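Local coordinates for uncharacterized protein (Borrelia turicatae, PDB 5VJ4), which is of unknown function but is probably a surface lipoprotein of the relapsing fever spirochete, and may bind lipid, at residues A[106-109]-A[110-114]. Numbering follows the deposited sequence.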
loop_
_atom_site.group_PDB
_atom_site.type_symbol
_atom_site.label_atom_id
_atom_site.label_comp_id
_atom_site.label_asym_id
_atom_site.label_seq_id
_atom_site.Cartn_x
_atom_site.Cartn_y
_atom_site.Cartn_z
ATOM N N LYS A 106 24.539 -14.369 -24.600
ATOM C CA LYS A 106 24.759 -15.653 -23.904
ATOM C C LYS A 106 23.439 -16.248 -23.430
ATOM O O LYS A 106 23.248 -17.461 -23.516
ATOM C CB LYS A 106 25.821 -15.607 -22.797
ATOM C CG LYS A 106 25.983 -14.207 -22.253
ATOM C CD LYS A 106 27.275 -14.072 -21.468
ATOM C CE LYS A 106 27.580 -12.604 -21.169
ATOM N NZ LYS A 106 28.904 -12.487 -20.493
ATOM N N LEU A 107 22.534 -15.384 -22.970
ATOM C CA LEU A 107 21.212 -15.828 -22.555
ATOM C C LEU A 107 20.432 -16.398 -23.718
ATOM O O LEU A 107 19.772 -17.417 -23.578
ATOM C CB LEU A 107 20.417 -14.696 -21.926
ATOM C CG LEU A 107 19.005 -15.067 -21.425
ATOM C CD1 LEU A 107 19.005 -16.256 -20.481
ATOM C CD2 LEU A 107 18.365 -13.870 -20.761
ATOM N N ILE A 108 20.511 -15.742 -24.864
ATOM C CA ILE A 108 19.846 -16.257 -26.014
ATOM C C ILE A 108 20.406 -17.638 -26.361
ATOM O O ILE A 108 19.679 -18.525 -26.779
ATOM C CB ILE A 108 20.063 -15.361 -27.207
ATOM C CG1 ILE A 108 19.457 -13.997 -26.924
ATOM C CG2 ILE A 108 19.510 -16.036 -28.478
ATOM C CD1 ILE A 108 18.981 -13.225 -28.134
ATOM N N ALA A 109 21.706 -17.816 -26.194
ATOM C CA ALA A 109 22.307 -19.070 -26.551
ATOM C C ALA A 109 21.730 -20.174 -25.686
ATOM O O ALA A 109 21.311 -21.216 -26.206
ATOM C CB ALA A 109 23.800 -19.001 -26.418
ATOM N N LEU A 110 21.657 -19.921 -24.383
ATOM C CA LEU A 110 21.055 -20.873 -23.453
ATOM C C LEU A 110 19.584 -21.192 -23.801
ATOM O O LEU A 110 19.184 -22.359 -23.814
ATOM C CB LEU A 110 21.197 -20.374 -22.024
ATOM C CG LEU A 110 20.517 -21.168 -20.924
ATOM C CD1 LEU A 110 21.132 -22.558 -20.816
ATOM C CD2 LEU A 110 20.609 -20.405 -19.606
ATOM N N LEU A 111 18.797 -20.169 -24.119
ATOM C CA LEU A 111 17.408 -20.413 -24.487
ATOM C C LEU A 111 17.294 -21.260 -25.743
ATOM O O LEU A 111 16.404 -22.106 -25.825
ATOM C CB LEU A 111 16.592 -19.120 -24.612
ATOM C CG LEU A 111 16.481 -18.167 -23.400
ATOM C CD1 LEU A 111 15.799 -16.861 -23.798
ATOM C CD2 LEU A 111 15.759 -18.802 -22.218
ATOM N N ASP A 112 18.208 -21.052 -26.697
ATOM C CA ASP A 112 18.279 -21.859 -27.929
ATOM C C ASP A 112 18.640 -23.302 -27.600
ATOM O O ASP A 112 17.990 -24.233 -28.072
ATOM C CB ASP A 112 19.277 -21.261 -28.914
ATOM C CG ASP A 112 18.677 -20.150 -29.774
ATOM O OD1 ASP A 112 17.471 -19.849 -29.636
ATOM O OD2 ASP A 112 19.427 -19.582 -30.605
ATOM N N ASP A 113 19.633 -23.475 -26.737
ATOM C CA ASP A 113 19.973 -24.793 -26.192
ATOM C C ASP A 113 18.776 -25.501 -25.543
ATOM O O ASP A 113 18.781 -26.711 -25.427
ATOM C CB ASP A 113 21.085 -24.618 -25.154
ATOM C CG ASP A 113 21.777 -25.903 -24.796
ATOM O OD1 ASP A 113 21.557 -26.916 -25.499
ATOM O OD2 ASP A 113 22.560 -25.884 -23.809
ATOM N N PHE A 114 17.766 -24.741 -25.118
ATOM C CA PHE A 114 16.590 -25.290 -24.414
ATOM C C PHE A 114 15.380 -25.546 -25.310
ATOM O O PHE A 114 14.449 -26.274 -24.942
ATOM C CB PHE A 114 16.169 -24.354 -23.274
ATOM C CG PHE A 114 16.979 -24.502 -22.016
ATOM C CD1 PHE A 114 18.110 -25.327 -21.957
ATOM C CD2 PHE A 114 16.637 -23.768 -20.883
ATOM C CE1 PHE A 114 18.846 -25.440 -20.779
ATOM C CE2 PHE A 114 17.388 -23.869 -19.712
ATOM C CZ PHE A 114 18.484 -24.715 -19.656
#
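Leu107 and Leu111 meet one helical turn apart: CD1 of Leu107 approaches CG of Leu111 obliquely, 4.3 Å away. Leu111 carries CG beside its own backbone N (chi1 -58°), which tips the branch back toward the preceding turn and lays CG 3.4 Å from Leu107 O. That same carbonyl accepts the amide of Leu111, with N to O at 3.0 Å and an N-H...O angle of 165°. The same i to i+4 pattern gives Leu110 N to Lys106 O at 3.1 Å, then Asp112 N to Ile108 O and Asp113 N to Ala109 O, each at 2.9 Å, the last nearly straight at 170°. On another face Ile108 and Asp112 run side by side in the same direction, and the methyl CG2 of Ile108 lies 4.1 Å from OD2 of Asp112, a loose contact. Within 110-114 a neighbouring i to i+4 contact sets CG of Leu110 over one face of the Phe114 ring, 4.2 Å above its plane and nearer the ring's edge than its centre. Helix 133-141 covers the leucines, Leu107 on Ile136, Leu110 on Tyr137 and Asn141, Leu111 on Leu140; Val102 also touches Leu107, Ile108 and Leu111, and Val116 touches Leu111. This is a short amphipathic alpha-helix, exposed on the side of Lys106, Asp112 and Asp113, its leucine face joining helix 105-114 to helix 133-141 near the periphery of an all-helical fold.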